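Long-range contact in Lin2891 protein (Listeria innocua, PDB 3DB0), which is a putative pyridoxamine 5'-phosphate oxidase of the FMN-binding split-barrel type, so it probably binds flavin, though its substrate is not established: residues 13-17 against 68-72. Residues are numbered along the deposited sequence; the frame is centred on the assembly and turned at random.
Sequences ILEQH and IGYDS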
ATOM      1  N   ILE B  13     -14.194  -0.524   1.695  1.00 25.92           N
ATOM      2  CA  ILE B  13     -13.322  -0.288   0.557  1.00 25.02           C
ATOM      3  C   ILE B  13     -12.254   0.785   0.955  1.00 27.97           C
ATOM      4  O   ILE B  13     -11.057   0.647   0.644  1.00 30.55           O
ATOM      5  CB  ILE B  13     -14.109   0.147  -0.674  1.00 24.32           C
ATOM      6  CG1 ILE B  13     -15.025  -0.970  -1.214  1.00 28.56           C
ATOM      7  CG2 ILE B  13     -13.135   0.572  -1.760  1.00 24.77           C
ATOM      8  CD1 ILE B  13     -15.950  -0.531  -2.345  1.00 27.21           C
ATOM      9  N   LEU B  14     -12.697   1.812   1.686  1.00 24.76           N
ATOM     10  CA  LEU B  14     -11.780   2.865   2.165  1.00 26.43           C
ATOM     11  C   LEU B  14     -10.794   2.304   3.191  1.00 27.50           C
ATOM     12  O   LEU B  14      -9.667   2.746   3.259  1.00 29.87           O
ATOM     13  CB  LEU B  14     -12.535   4.055   2.810  1.00 23.89           C
ATOM     14  CG  LEU B  14     -13.404   4.900   1.869  1.00 19.63           C
ATOM     15  CD1 LEU B  14     -14.177   5.993   2.594  1.00 22.84           C
ATOM     16  CD2 LEU B  14     -12.506   5.477   0.709  1.00 19.00           C
ATOM     17  N   GLU B  15     -11.216   1.329   3.989  1.00 25.13           N
ATOM     18  CA  GLU B  15     -10.327   0.823   5.019  1.00 30.44           C
ATOM     19  C   GLU B  15      -9.213  -0.003   4.431  1.00 31.51           C
ATOM     20  O   GLU B  15      -8.099  -0.035   4.964  1.00 35.14           O
ATOM     21  CB  GLU B  15     -11.111   0.020   6.073  1.00 31.33           C
ATOM     22  CG  GLU B  15     -12.179   0.855   6.759  1.00 34.80           C
ATOM     23  CD  GLU B  15     -13.090   0.060   7.637  1.00 40.92           C
ATOM     24  OE1 GLU B  15     -13.143  -1.176   7.462  1.00 47.22           O
ATOM     25  OE2 GLU B  15     -13.789   0.679   8.477  1.00 47.24           O
ATOM     26  N   GLN B  16      -9.499  -0.600   3.282  1.00 30.42           N
ATOM     27  CA  GLN B  16      -8.573  -1.495   2.630  1.00 30.22           C
ATOM     28  C   GLN B  16      -7.747  -0.873   1.554  1.00 31.37           C
ATOM     29  O   GLN B  16      -6.897  -1.528   0.998  1.00 29.45           O
ATOM     30  CB  GLN B  16      -9.360  -2.671   2.094  1.00 32.12           C
ATOM     31  CG  GLN B  16     -10.074  -3.384   3.231  1.00 40.22           C
ATOM     32  CD  GLN B  16     -11.348  -4.062   2.792  1.00 49.99           C
ATOM     33  OE1 GLN B  16     -11.564  -4.271   1.598  1.00 59.08           O
ATOM     34  NE2 GLN B  16     -12.221  -4.381   3.753  1.00 53.52           N
ATOM     35  N   HIS B  17      -7.971   0.409   1.260  1.00 30.45           N
ATOM     36  CA  HIS B  17      -7.196   1.084   0.207  1.00 31.78           C
ATOM     37  C   HIS B  17      -6.775   2.494   0.610  1.00 32.34           C
ATOM     38  O   HIS B  17      -7.574   3.293   1.056  1.00 35.60           O
ATOM     39  CB  HIS B  17      -7.989   1.179  -1.107  1.00 30.41           C
ATOM     40  CG  HIS B  17      -8.439  -0.140  -1.620  1.00 28.32           C
ATOM     41  ND1 HIS B  17      -9.580  -0.766  -1.166  1.00 29.60           N
ATOM     42  CD2 HIS B  17      -7.875  -0.981  -2.509  1.00 25.56           C
ATOM     43  CE1 HIS B  17      -9.704  -1.931  -1.772  1.00 22.95           C
ATOM     44  NE2 HIS B  17      -8.681  -2.088  -2.587  1.00 25.21           N
ATOM     45  N   ILE B  68     -11.175   4.978  -6.165  1.00 24.16           N
ATOM     46  CA  ILE B  68     -10.445   4.221  -5.172  1.00 23.41           C
ATOM     47  C   ILE B  68     -11.024   2.860  -4.986  1.00 22.23           C
ATOM     48  O   ILE B  68     -12.230   2.667  -4.958  1.00 22.20           O
ATOM     49  CB  ILE B  68     -10.302   5.009  -3.791  1.00 27.64           C
ATOM     50  CG1 ILE B  68      -9.477   4.207  -2.735  1.00 27.72           C
ATOM     51  CG2 ILE B  68     -11.663   5.358  -3.181  1.00 23.71           C
ATOM     52  CD1 ILE B  68      -8.783   5.107  -1.746  1.00 30.36           C
ATOM     53  N   GLY B  69     -10.127   1.868  -4.937  1.00 23.63           N
ATOM     54  CA  GLY B  69     -10.518   0.503  -4.623  1.00 19.56           C
ATOM     55  C   GLY B  69     -10.396  -0.526  -5.732  1.00 20.94           C
ATOM     56  O   GLY B  69     -10.585  -1.699  -5.494  1.00 24.34           O
ATOM     57  N   TYR B  70      -9.974  -0.090  -6.911  1.00 23.18           N
ATOM     58  CA  TYR B  70      -9.845  -0.966  -8.060  1.00 25.41           C
ATOM     59  C   TYR B  70      -8.522  -1.779  -7.995  1.00 27.83           C
ATOM     60  O   TYR B  70      -7.447  -1.278  -8.290  1.00 31.88           O
ATOM     61  CB  TYR B  70     -10.015  -0.159  -9.351  1.00 21.24           C
ATOM     62  CG  TYR B  70      -9.960  -0.980 -10.601  1.00 24.82           C
ATOM     63  CD1 TYR B  70     -11.114  -1.364 -11.249  1.00 33.89           C
ATOM     64  CD2 TYR B  70      -8.733  -1.452 -11.087  1.00 37.24           C
ATOM     65  CE1 TYR B  70     -11.076  -2.172 -12.363  1.00 33.53           C
ATOM     66  CE2 TYR B  70      -8.675  -2.265 -12.208  1.00 40.44           C
ATOM     67  CZ  TYR B  70      -9.862  -2.614 -12.841  1.00 37.40           C
ATOM     68  OH  TYR B  70      -9.818  -3.392 -13.960  1.00 39.63           O
ATOM     69  N   ASP B  71      -8.636  -3.039  -7.595  1.00 27.00           N
ATOM     70  CA  ASP B  71      -7.496  -3.959  -7.430  1.00 29.39           C
ATOM     71  C   ASP B  71      -7.283  -4.834  -8.670  1.00 32.01           C
ATOM     72  O   ASP B  71      -6.155  -5.088  -9.095  1.00 30.28           O
ATOM     73  CB  ASP B  71      -7.754  -4.893  -6.248  1.00 31.09           C
ATOM     74  CG  ASP B  71      -7.825  -4.161  -4.948  1.00 29.31           C
ATOM     75  OD1 ASP B  71      -7.082  -3.199  -4.824  1.00 34.31           O
ATOM     76  OD2 ASP B  71      -8.626  -4.532  -4.071  1.00 41.91           O
ATOM     77  N   SER B  72      -8.409  -5.261  -9.230  1.00 32.18           N
ATOM     78  CA  SER B  72      -8.485  -6.103 -10.409  1.00 34.11           C
ATOM     79  C   SER B  72      -9.804  -5.870 -11.157  1.00 33.71           C
ATOM     80  O   SER B  72     -10.694  -5.149 -10.685  1.00 28.55           O
ATOM     81  CB  SER B  72      -8.417  -7.571 -10.014  1.00 35.35           C
ATOM     82  OG  SER B  72      -9.483  -7.864  -9.131  1.00 40.59           O
TER
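His17, near the C-terminal end of helix 6-16, reaches across to Asp71 in the loop that follows strand 63-68. His17 NE2 donates to Asp71 OD2 at 2.9 Å, nearly straight (165°) and in the ring plane, meeting the oxygen on its syn side but somewhat tilted out of the carboxylate plane, which lies 25° from that of the ring; a weak, more bent bond reaches Asp71 OD1. With CG beside the backbone N and anti to the carbonyl carbon (chi1 -57°), the ring folds back toward the helix, where His17 ND1 donates to Ile13 O at 2.7 Å, on a lone pair in the carbonyl plane. With both nitrogens donating, the ring is probably protonated, and Asp71 would help stabilise that charge. Gly69 CA lies 3.6 Å from the centroid of the His17 ring, a CH-pi contact over its face, and Ile13 CG2 rests on Gly69 CA (3.9 Å). In this antiparallel barrel of the pyridoxamine 5'-phosphate oxidase family, the helix thus packs where strand 63-68 runs out. Ile68 extends CD1 to 3.6 Å from His17 O and lays CG1 against His17 CB. Ile68 CG2 meets Leu14 CD2 at 4.0 Å, the side chains crossing at about a right angle. Leu78 on strand 77-86 packs against Ile13, Leu14 and Ile68.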